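Local coordinates for protein tRNA (guanine(26)-N(2))-dimethyltransferase (Pyrococcus horikoshii, PDB 2EJU) that probably transfers two methyl groups from S-adenosyl-L-methionine to N2 of the guanine at position 26 of a number of tRNAs, at residues A33-I38 with G59-R64; P48-D53 with E73-D78. All blocks are in the same frame, centred on the assembly; numbering follows the deposited sequence.

Contact 1: residues A33-I38 with G59-R64. With SAH (S-adenosyl-L-homocysteine), chain B.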
ATOM      1  N   ALA A  33      13.412  -2.652  -0.831  1.00 29.25           N
ATOM      2  CA  ALA A  33      13.479  -4.037  -1.287  1.00 29.16           C
ATOM      3  C   ALA A  33      12.359  -4.822  -0.604  1.00 29.82           C
ATOM      4  O   ALA A  33      11.796  -5.761  -1.181  1.00 27.86           O
ATOM      5  CB  ALA A  33      14.835  -4.647  -0.937  1.00 27.26           C
ATOM      6  N   LEU A  34      12.047  -4.429   0.630  1.00 29.09           N
ATOM      7  CA  LEU A  34      10.988  -5.064   1.410  1.00 29.91           C
ATOM      8  C   LEU A  34       9.636  -4.837   0.732  1.00 28.71           C
ATOM      9  O   LEU A  34       8.823  -5.756   0.620  1.00 30.25           O
ATOM     10  CB  LEU A  34      10.960  -4.487   2.830  1.00 30.80           C
ATOM     11  CG  LEU A  34       9.883  -5.046   3.768  1.00 32.63           C
ATOM     12  CD1 LEU A  34      10.013  -6.556   3.851  1.00 33.97           C
ATOM     13  CD2 LEU A  34      10.017  -4.425   5.153  1.00 34.72           C
ATOM     14  N   ASN A  35       9.403  -3.609   0.291  1.00 29.46           N
ATOM     15  CA  ASN A  35       8.163  -3.259  -0.392  1.00 30.85           C
ATOM     16  C   ASN A  35       8.051  -4.163  -1.618  1.00 30.23           C
ATOM     17  O   ASN A  35       7.014  -4.791  -1.852  1.00 29.72           O
ATOM     18  CB  ASN A  35       8.204  -1.785  -0.813  1.00 33.48           C
ATOM     19  CG  ASN A  35       6.941  -1.334  -1.543  1.00 37.31           C
ATOM     20  OD1 ASN A  35       6.611  -1.840  -2.616  1.00 38.72           O
ATOM     21  ND2 ASN A  35       6.237  -0.368  -0.963  1.00 40.06           N
ATOM     22  N   ARG A  36       9.137  -4.235  -2.386  1.00 28.32           N
ATOM     23  CA  ARG A  36       9.180  -5.068  -3.589  1.00 27.64           C
ATOM     24  C   ARG A  36       8.878  -6.531  -3.250  1.00 26.88           C
ATOM     25  O   ARG A  36       8.121  -7.198  -3.960  1.00 24.49           O
ATOM     26  CB  ARG A  36      10.557  -4.963  -4.252  1.00 28.40           C
ATOM     27  CG  ARG A  36      10.568  -4.307  -5.630  1.00 30.87           C
ATOM     28  CD  ARG A  36      11.183  -2.913  -5.607  1.00 28.75           C
ATOM     29  NE  ARG A  36      12.521  -2.890  -5.005  1.00 26.67           N
ATOM     30  CZ  ARG A  36      13.192  -1.772  -4.728  1.00 25.09           C
ATOM     31  NH1 ARG A  36      12.662  -0.590  -5.009  1.00 23.26           N
ATOM     32  NH2 ARG A  36      14.369  -1.828  -4.128  1.00 25.32           N
ATOM     33  N   ASP A  37       9.470  -7.034  -2.168  1.00 27.29           N
ATOM     34  CA  ASP A  37       9.228  -8.417  -1.754  1.00 26.87           C
ATOM     35  C   ASP A  37       7.742  -8.679  -1.523  1.00 25.46           C
ATOM     36  O   ASP A  37       7.199  -9.689  -1.977  1.00 25.14           O
ATOM     37  CB  ASP A  37       9.969  -8.753  -0.453  1.00 28.92           C
ATOM     38  CG  ASP A  37      11.449  -9.005  -0.660  1.00 31.36           C
ATOM     39  OD1 ASP A  37      11.818  -9.613  -1.686  1.00 29.59           O
ATOM     40  OD2 ASP A  37      12.244  -8.612   0.216  1.00 35.11           O
ATOM     41  N   ILE A  38       7.099  -7.772  -0.797  1.00 23.65           N
ATOM     42  CA  ILE A  38       5.689  -7.909  -0.473  1.00 24.38           C
ATOM     43  C   ILE A  38       4.852  -8.079  -1.732  1.00 23.56           C
ATOM     44  O   ILE A  38       4.059  -9.013  -1.831  1.00 22.35           O
ATOM     45  CB  ILE A  38       5.169  -6.683   0.326  1.00 25.75           C
ATOM     46  CG1 ILE A  38       6.012  -6.476   1.588  1.00 26.70           C
ATOM     47  CG2 ILE A  38       3.710  -6.882   0.710  1.00 23.02           C
ATOM     48  CD1 ILE A  38       5.972  -7.628   2.559  1.00 27.55           C
ATOM     49  N   GLY A  59      14.211  -0.163 -13.080  1.00 24.11           N
ATOM     50  CA  GLY A  59      13.477  -1.299 -13.613  1.00 22.50           C
ATOM     51  C   GLY A  59      13.447  -2.508 -12.694  1.00 22.72           C
ATOM     52  O   GLY A  59      12.887  -3.544 -13.049  1.00 21.94           O
ATOM     53  N   ILE A  60      14.030  -2.376 -11.504  1.00 21.66           N
ATOM     54  CA  ILE A  60      14.091  -3.487 -10.553  1.00 21.20           C
ATOM     55  C   ILE A  60      12.753  -4.164 -10.248  1.00 22.58           C
ATOM     56  O   ILE A  60      12.683  -5.393 -10.173  1.00 21.67           O
ATOM     57  CB  ILE A  60      14.737  -3.040  -9.205  1.00 20.18           C
ATOM     58  CG1 ILE A  60      14.785  -4.214  -8.228  1.00 20.99           C
ATOM     59  CG2 ILE A  60      13.942  -1.898  -8.589  1.00 19.49           C
ATOM     60  CD1 ILE A  60      15.557  -5.414  -8.741  1.00 18.21           C
ATOM     61  N   ARG A  61      11.699  -3.375 -10.071  1.00 21.40           N
ATOM     62  CA  ARG A  61      10.387  -3.931  -9.755  1.00 23.18           C
ATOM     63  C   ARG A  61       9.868  -4.838 -10.868  1.00 22.62           C
ATOM     64  O   ARG A  61       9.617  -6.020 -10.642  1.00 24.40           O
ATOM     65  CB  ARG A  61       9.390  -2.801  -9.481  1.00 21.47           C
ATOM     66  CG  ARG A  61       8.120  -3.234  -8.784  1.00 23.63           C
ATOM     67  CD  ARG A  61       7.267  -2.015  -8.420  1.00 26.96           C
ATOM     68  NE  ARG A  61       7.932  -1.176  -7.424  1.00 24.69           N
ATOM     69  CZ  ARG A  61       7.629  -1.161  -6.131  1.00 23.60           C
ATOM     70  NH1 ARG A  61       8.299  -0.370  -5.309  1.00 25.28           N
ATOM     71  NH2 ARG A  61       6.641  -1.913  -5.663  1.00 22.71           N
ATOM     72  N   GLY A  62       9.710  -4.283 -12.065  1.00 22.44           N
ATOM     73  CA  GLY A  62       9.236  -5.069 -13.189  1.00 21.09           C
ATOM     74  C   GLY A  62      10.132  -6.268 -13.454  1.00 23.57           C
ATOM     75  O   GLY A  62       9.645  -7.345 -13.787  1.00 21.93           O
ATOM     76  N   ILE A  63      11.444  -6.088 -13.316  1.00 23.08           N
ATOM     77  CA  ILE A  63      12.368  -7.191 -13.536  1.00 23.95           C
ATOM     78  C   ILE A  63      12.078  -8.312 -12.544  1.00 23.53           C
ATOM     79  O   ILE A  63      12.020  -9.482 -12.918  1.00 24.13           O
ATOM     80  CB  ILE A  63      13.840  -6.730 -13.397  1.00 25.76           C
ATOM     81  CG1 ILE A  63      14.208  -5.823 -14.568  1.00 24.17           C
ATOM     82  CG2 ILE A  63      14.769  -7.935 -13.381  1.00 26.71           C
ATOM     83  CD1 ILE A  63      15.625  -5.272 -14.510  1.00 26.68           C
ATOM     84  N   ARG A  64      11.886  -7.961 -11.276  1.00 23.23           N
ATOM     85  CA  ARG A  64      11.586  -8.978 -10.283  1.00 22.33           C
ATOM     86  C   ARG A  64      10.205  -9.579 -10.557  1.00 23.54           C
ATOM     87  O   ARG A  64       9.971 -10.757 -10.298  1.00 23.47           O
ATOM     88  CB  ARG A  64      11.669  -8.397  -8.870  1.00 23.73           C
ATOM     89  CG  ARG A  64      13.097  -8.041  -8.450  1.00 24.50           C
ATOM     90  CD  ARG A  64      13.184  -7.747  -6.962  1.00 21.86           C
ATOM     91  NE  ARG A  64      12.817  -8.915  -6.173  1.00 20.40           N
ATOM     92  CZ  ARG A  64      12.488  -8.883  -4.885  1.00 23.44           C
ATOM     93  NH1 ARG A  64      12.476  -7.731  -4.223  1.00 24.71           N
ATOM     94  NH2 ARG A  64      12.164 -10.007  -4.258  1.00 24.17           N
TER
HETATM   95  N   SAH B 501       9.311   2.085  -8.645  1.00 31.58           N
HETATM   96  CA  SAH B 501      10.512   1.992  -8.039  1.00 31.87           C
HETATM   97  CB  SAH B 501      10.877   3.492  -8.096  1.00 29.85           C
HETATM   98  CG  SAH B 501      10.608   4.906  -8.460  1.00 28.42           C
HETATM   99  SD  SAH B 501      11.304   6.454  -8.333  1.00 28.98           S
HETATM  100  C   SAH B 501      11.300   0.954  -7.475  1.00 30.26           C
HETATM  101  O   SAH B 501      12.576   1.216  -7.652  1.00 29.51           O
HETATM  102  OXT SAH B 501      10.758  -0.027  -6.915  1.00 31.39           O
HETATM  103  C5' SAH B 501      10.097   7.353  -9.136  1.00 24.51           C
HETATM  104  C4' SAH B 501      10.675   7.910 -10.477  1.00 26.53           C
HETATM  105  O4' SAH B 501       9.464   8.253 -11.163  1.00 25.68           O
HETATM  106  C3' SAH B 501      11.811   8.055 -11.461  1.00 24.28           C
HETATM  107  O3' SAH B 501      12.594   6.985 -12.069  1.00 24.20           O
HETATM  108  C2' SAH B 501      11.241   8.963 -12.550  1.00 24.95           C
HETATM  109  O2' SAH B 501      11.872   9.582 -13.524  1.00 25.95           O
HETATM  110  C1' SAH B 501       9.764   9.048 -12.297  1.00 23.94           C
HETATM  111  N9  SAH B 501       8.563   9.803 -12.977  1.00 25.79           N
HETATM  112  C8  SAH B 501       8.234  11.036 -12.628  1.00 24.02           C
HETATM  113  N7  SAH B 501       7.216  11.439 -13.323  1.00 26.35           N
HETATM  114  C5  SAH B 501       6.852  10.479 -14.135  1.00 24.66           C
HETATM  115  C6  SAH B 501       5.835  10.353 -15.100  1.00 23.09           C
HETATM  116  N6  SAH B 501       5.004  11.362 -15.304  1.00 20.40           N
HETATM  117  N1  SAH B 501       5.705   9.161 -15.829  1.00 24.01           N
HETATM  118  C2  SAH B 501       6.562   8.095 -15.632  1.00 24.44           C
HETATM  119  N3  SAH B 501       7.562   8.202 -14.694  1.00 24.50           N
HETATM  120  C4  SAH B 501       7.734   9.381 -13.933  1.00 24.99           C
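Asp37 and Arg64 form the salt bridge of this helix pair: Asp37 OD1 takes Arg64 NH2 at 2.6 Å, almost in the guanidinium plane, and a weak bond from Arg64 NH1. The carboxylate and guanidinium planes are 81° apart, so one oxygen serves both nitrogens instead of a two-oxygen fork. The second oxygen, Asp37 OD2, goes to the backbone N of Arg301, while Glu8 and Glu68 also pair with Arg64, leaving its charge enclosed by acids.

One hydrogen bond from a charged donor to a neutral amide also joins the helices. Arg61 NH2 reaches Asn35 OD1 at 3.0 Å with a nearly straight N-H (162°); the oxygen lies in the guanidinium plane. Asp136 and Asp138 hold the same guanidinium by salt bridges.

Arg36 supplies the van der Waals packing. Its chain, bent at chi2 and chi3, lays CD over one face of the Arg61 guanidinium, 3.9 Å from Arg61 NH1, while Ile60 CG2 sits 3.9 Å from Arg36 CZ, over a face of the Arg36 group.

Both arginines converge on the ligand carboxylate. SAH OXT accepts Arg36 NH1 at 2.8 Å and Arg61 NH1 at 3.0 Å, with a weak third bond from Arg61 NE, so three N-H groups grip one oxygen. Arg36 is itself held by Glu8. Segments 33-38 and 60-64, whose axes approach to 10.5 Å at 33°, together help line the amino-acid end of the cofactor pocket of a class I-like methyltransferase.

Contact 2: residues P48-D53 with E73-D78; sequences PKIVLD and EVWLND. With SAH (S-adenosyl-L-homocysteine), chain B.
Strands 50-53 and 73-78 run parallel, their axes 4.8 Å apart and 17° from alignment, with five backbone hydrogen bonds passing alternately between them, from Glu73 N to Lys49 O at one end to Asn77 N to Asp53 O at the other. Four are nearly straight, among them Asp53 N to Trp75 O at 2.8 Å; the one from Asn77 is bent, at 145°.

On one face of the sheet, Val51 and Val74 are paired neighbours. With its CG1 anti to the carbonyl carbon (chi1 -52°), Val51 turns CG2 to Val74 CG2, 3.9 Å away. Helix 60-68 covers this face, where Phe65 meets Val51 and Ala66 meets Val74. The other face carries Ile50, Glu73, Leu52 and Trp75. Leu52 CD1 comes 3.6 Å from Trp75 CB, and Ile50 CG2 runs alongside the Glu73 carboxylate, 3.8 Å from OE2. That same oxygen receives Trp75 NE1 at 2.6 Å, almost exactly in the ring plane, and also bonds Tyr131 OH. The indole is thereby fixed in rotation, with Phe132 meeting it edge-to-face.

Strand 73-78 ends at the ligand. Asp78 OD1 accepts SAH O3' at 2.6 Å and Asp78 OD2 accepts SAH O2' at 2.8 Å, one carboxylate oxygen to each ribose hydroxyl. The backbone N atoms of Ala57 and Ser80 bond OD1 and OD2 respectively and so orient the carboxylate. An asparagine here would probably leave one ribose hydroxyl without its acceptor, since its amide keeps a single carbonyl oxygen. The strands belong to a beta-alpha-beta unit with crossover helix 60-68, the ribose-binding acid ending the second, as in class I methyltransferases. One oxygen for each hydroxyl suggests that this acid recognises the ribose through both, consistent with its predicted role in S-adenosyl-L-methionine binding.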
ATOM      1  N   PRO A  48      -1.546 -12.410 -11.483  1.00 26.07           N
ATOM      2  CA  PRO A  48      -1.946 -11.573 -12.623  1.00 25.59           C
ATOM      3  C   PRO A  48      -1.034 -11.839 -13.828  1.00 27.21           C
ATOM      4  O   PRO A  48       0.185 -11.952 -13.676  1.00 27.45           O
ATOM      5  CB  PRO A  48      -1.801 -10.154 -12.077  1.00 26.79           C
ATOM      6  CG  PRO A  48      -0.652 -10.298 -11.088  1.00 26.72           C
ATOM      7  CD  PRO A  48      -1.010 -11.590 -10.382  1.00 25.83           C
ATOM      8  N   LYS A  49      -1.619 -11.937 -15.020  1.00 25.37           N
ATOM      9  CA  LYS A  49      -0.844 -12.229 -16.228  1.00 26.24           C
ATOM     10  C   LYS A  49      -0.130 -11.034 -16.853  1.00 24.76           C
ATOM     11  O   LYS A  49       1.065 -11.104 -17.143  1.00 22.24           O
ATOM     12  CB  LYS A  49      -1.743 -12.868 -17.289  1.00 29.51           C
ATOM     13  CG  LYS A  49      -1.004 -13.216 -18.579  1.00 34.97           C
ATOM     14  CD  LYS A  49      -1.883 -13.018 -19.811  1.00 39.60           C
ATOM     15  CE  LYS A  49      -3.154 -13.847 -19.742  1.00 41.64           C
ATOM     16  NZ  LYS A  49      -4.065 -13.546 -20.882  1.00 45.11           N
ATOM     17  N   ILE A  50      -0.876  -9.954 -17.084  1.00 22.27           N
ATOM     18  CA  ILE A  50      -0.332  -8.743 -17.690  1.00 22.01           C
ATOM     19  C   ILE A  50      -0.165  -7.682 -16.598  1.00 22.44           C
ATOM     20  O   ILE A  50      -1.143  -7.235 -15.996  1.00 20.64           O
ATOM     21  CB  ILE A  50      -1.282  -8.227 -18.792  1.00 21.12           C
ATOM     22  CG1 ILE A  50      -1.607  -9.368 -19.759  1.00 21.59           C
ATOM     23  CG2 ILE A  50      -0.638  -7.066 -19.551  1.00 19.32           C
ATOM     24  CD1 ILE A  50      -2.701  -9.035 -20.757  1.00 22.64           C
ATOM     25  N   VAL A  51       1.072  -7.271 -16.347  1.00 22.17           N
ATOM     26  CA  VAL A  51       1.323  -6.307 -15.284  1.00 20.87           C
ATOM     27  C   VAL A  51       2.141  -5.098 -15.702  1.00 20.47           C
ATOM     28  O   VAL A  51       2.918  -5.152 -16.658  1.00 19.96           O
ATOM     29  CB  VAL A  51       2.033  -6.987 -14.104  1.00 22.29           C
ATOM     30  CG1 VAL A  51       1.264  -8.236 -13.690  1.00 19.12           C
ATOM     31  CG2 VAL A  51       3.463  -7.342 -14.494  1.00 21.37           C
ATOM     32  N   LEU A  52       1.974  -4.015 -14.951  1.00 20.37           N
ATOM     33  CA  LEU A  52       2.670  -2.769 -15.224  1.00 20.21           C
ATOM     34  C   LEU A  52       3.424  -2.167 -14.037  1.00 19.67           C
ATOM     35  O   LEU A  52       2.876  -2.000 -12.941  1.00 18.99           O
ATOM     36  CB  LEU A  52       1.675  -1.720 -15.742  1.00 20.36           C
ATOM     37  CG  LEU A  52       2.221  -0.291 -15.876  1.00 20.56           C
ATOM     38  CD1 LEU A  52       3.276  -0.248 -16.975  1.00 21.36           C
ATOM     39  CD2 LEU A  52       1.087   0.676 -16.196  1.00 19.93           C
ATOM     40  N   ASP A  53       4.688  -1.841 -14.281  1.00 20.20           N
ATOM     41  CA  ASP A  53       5.545  -1.185 -13.299  1.00 19.18           C
ATOM     42  C   ASP A  53       5.610   0.206 -13.935  1.00 19.08           C
ATOM     43  O   ASP A  53       6.463   0.479 -14.785  1.00 21.06           O
ATOM     44  CB  ASP A  53       6.920  -1.863 -13.262  1.00 21.51           C
ATOM     45  CG  ASP A  53       7.908  -1.142 -12.365  1.00 21.93           C
ATOM     46  OD1 ASP A  53       7.492  -0.215 -11.637  1.00 20.99           O
ATOM     47  OD2 ASP A  53       9.103  -1.509 -12.388  1.00 25.25           O
ATOM     48  N   GLU A  73       3.387 -11.095 -19.128  1.00 26.09           N
ATOM     49  CA  GLU A  73       3.753  -9.906 -19.896  1.00 24.74           C
ATOM     50  C   GLU A  73       3.999  -8.771 -18.909  1.00 25.16           C
ATOM     51  O   GLU A  73       3.086  -8.344 -18.200  1.00 24.53           O
ATOM     52  CB  GLU A  73       2.635  -9.525 -20.873  1.00 27.26           C
ATOM     53  CG  GLU A  73       2.994  -8.374 -21.808  1.00 27.77           C
ATOM     54  CD  GLU A  73       1.889  -8.054 -22.802  1.00 31.87           C
ATOM     55  OE1 GLU A  73       1.553  -8.919 -23.637  1.00 35.89           O
ATOM     56  OE2 GLU A  73       1.352  -6.930 -22.749  1.00 29.17           O
ATOM     57  N   VAL A  74       5.238  -8.288 -18.869  1.00 23.86           N
ATOM     58  CA  VAL A  74       5.620  -7.234 -17.941  1.00 20.86           C
ATOM     59  C   VAL A  74       6.044  -5.947 -18.625  1.00 20.72           C
ATOM     60  O   VAL A  74       6.962  -5.938 -19.442  1.00 20.89           O
ATOM     61  CB  VAL A  74       6.777  -7.712 -17.032  1.00 22.04           C
ATOM     62  CG1 VAL A  74       7.112  -6.646 -15.994  1.00 20.36           C
ATOM     63  CG2 VAL A  74       6.396  -9.027 -16.356  1.00 21.04           C
ATOM     64  N   TRP A  75       5.365  -4.857 -18.284  1.00 19.89           N
ATOM     65  CA  TRP A  75       5.691  -3.555 -18.844  1.00 19.87           C
ATOM     66  C   TRP A  75       6.441  -2.718 -17.803  1.00 20.23           C
ATOM     67  O   TRP A  75       6.041  -2.650 -16.643  1.00 18.97           O
ATOM     68  CB  TRP A  75       4.414  -2.817 -19.257  1.00 20.87           C
ATOM     69  CG  TRP A  75       3.704  -3.426 -20.429  1.00 19.88           C
ATOM     70  CD1 TRP A  75       3.227  -4.696 -20.523  1.00 21.76           C
ATOM     71  CD2 TRP A  75       3.361  -2.773 -21.655  1.00 21.28           C
ATOM     72  NE1 TRP A  75       2.600  -4.880 -21.733  1.00 23.04           N
ATOM     73  CE2 TRP A  75       2.667  -3.715 -22.449  1.00 22.63           C
ATOM     74  CE3 TRP A  75       3.568  -1.481 -22.161  1.00 22.51           C
ATOM     75  CZ2 TRP A  75       2.178  -3.409 -23.723  1.00 22.23           C
ATOM     76  CZ3 TRP A  75       3.083  -1.175 -23.431  1.00 24.58           C
ATOM     77  CH2 TRP A  75       2.395  -2.137 -24.198  1.00 25.23           C
ATOM     78  N   LEU A  76       7.539  -2.102 -18.228  1.00 21.24           N
ATOM     79  CA  LEU A  76       8.327  -1.236 -17.362  1.00 22.94           C
ATOM     80  C   LEU A  76       8.289   0.131 -18.025  1.00 23.00           C
ATOM     81  O   LEU A  76       8.507   0.245 -19.227  1.00 24.84           O
ATOM     82  CB  LEU A  76       9.774  -1.721 -17.255  1.00 27.18           C
ATOM     83  CG  LEU A  76       9.980  -3.059 -16.545  1.00 29.26           C
ATOM     84  CD1 LEU A  76       9.706  -4.201 -17.515  1.00 30.77           C
ATOM     85  CD2 LEU A  76      11.408  -3.144 -16.026  1.00 33.15           C
ATOM     86  N   ASN A  77       8.013   1.169 -17.248  1.00 20.62           N
ATOM     87  CA  ASN A  77       7.925   2.506 -17.805  1.00 20.73           C
ATOM     88  C   ASN A  77       8.534   3.596 -16.937  1.00 19.80           C
ATOM     89  O   ASN A  77       8.508   3.524 -15.711  1.00 19.90           O
ATOM     90  CB  ASN A  77       6.459   2.864 -18.052  1.00 19.56           C
ATOM     91  CG  ASN A  77       6.293   4.264 -18.592  1.00 19.49           C
ATOM     92  OD1 ASN A  77       6.464   4.506 -19.789  1.00 20.28           O
ATOM     93  ND2 ASN A  77       5.976   5.204 -17.707  1.00 17.40           N
ATOM     94  N   ASP A  78       9.069   4.615 -17.596  1.00 21.18           N
ATOM     95  CA  ASP A  78       9.640   5.762 -16.902  1.00 23.46           C
ATOM     96  C   ASP A  78       9.765   6.911 -17.894  1.00 22.66           C
ATOM     97  O   ASP A  78      10.053   6.703 -19.071  1.00 23.23           O
ATOM     98  CB  ASP A  78      11.007   5.431 -16.310  1.00 23.11           C
ATOM     99  CG  ASP A  78      11.356   6.322 -15.134  1.00 24.99           C
ATOM    100  OD1 ASP A  78      11.396   5.808 -13.998  1.00 25.15           O
ATOM    101  OD2 ASP A  78      11.575   7.534 -15.341  1.00 23.07           O
TER
HETATM  102  N   SAH B 501       9.311   2.085  -8.645  1.00 31.58           N
HETATM  103  CA  SAH B 501      10.512   1.992  -8.039  1.00 31.87           C
HETATM  104  CB  SAH B 501      10.877   3.492  -8.096  1.00 29.85           C
HETATM  105  CG  SAH B 501      10.608   4.906  -8.460  1.00 28.42           C
HETATM  106  SD  SAH B 501      11.304   6.454  -8.333  1.00 28.98           S
HETATM  107  C   SAH B 501      11.300   0.954  -7.475  1.00 30.26           C
HETATM  108  O   SAH B 501      12.576   1.216  -7.652  1.00 29.51           O
HETATM  109  OXT SAH B 501      10.758  -0.027  -6.915  1.00 31.39           O
HETATM  110  C5' SAH B 501      10.097   7.353  -9.136  1.00 24.51           C
HETATM  111  C4' SAH B 501      10.675   7.910 -10.477  1.00 26.53           C
HETATM  112  O4' SAH B 501       9.464   8.253 -11.163  1.00 25.68           O
HETATM  113  C3' SAH B 501      11.811   8.055 -11.461  1.00 24.28           C
HETATM  114  O3' SAH B 501      12.594   6.985 -12.069  1.00 24.20           O
HETATM  115  C2' SAH B 501      11.241   8.963 -12.550  1.00 24.95           C
HETATM  116  O2' SAH B 501      11.872   9.582 -13.524  1.00 25.95           O
HETATM  117  C1' SAH B 501       9.764   9.048 -12.297  1.00 23.94           C
HETATM  118  N9  SAH B 501       8.563   9.803 -12.977  1.00 25.79           N
HETATM  119  C8  SAH B 501       8.234  11.036 -12.628  1.00 24.02           C
HETATM  120  N7  SAH B 501       7.216  11.439 -13.323  1.00 26.35           N
HETATM  121  C5  SAH B 501       6.852  10.479 -14.135  1.00 24.66           C
HETATM  122  C6  SAH B 501       5.835  10.353 -15.100  1.00 23.09           C
HETATM  123  N6  SAH B 501       5.004  11.362 -15.304  1.00 20.40           N
HETATM  124  N1  SAH B 501       5.705   9.161 -15.829  1.00 24.01           N
HETATM  125  C2  SAH B 501       6.562   8.095 -15.632  1.00 24.44           C
HETATM  126  N3  SAH B 501       7.562   8.202 -14.694  1.00 24.50           N
HETATM  127  C4  SAH B 501       7.734   9.381 -13.933  1.00 24.99           C

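How the contacts relate
The centres of contacts 1 and 2 lie 12 Å apart, and their segments alternate along the chain: helix 33-46, strand 50-53, helix 60-68, then strand 73-78. The last three elements form a beta-alpha-beta unit, so contact 2 pairs its two strands while contact 1 joins its crossover helix to the preceding helix. The two contacts touch directly: Asp53 OD2 lies 2.9 Å from Gly62 N, a probable hydrogen bond, and Gly62 O packs 3.4 Å from Val74 CG1. Both belong to the Rossmann-like core and share one molecule of SAH, contact 1 gripping its carboxylate and contact 2 its ribose, which fixes the ligand at two separate points.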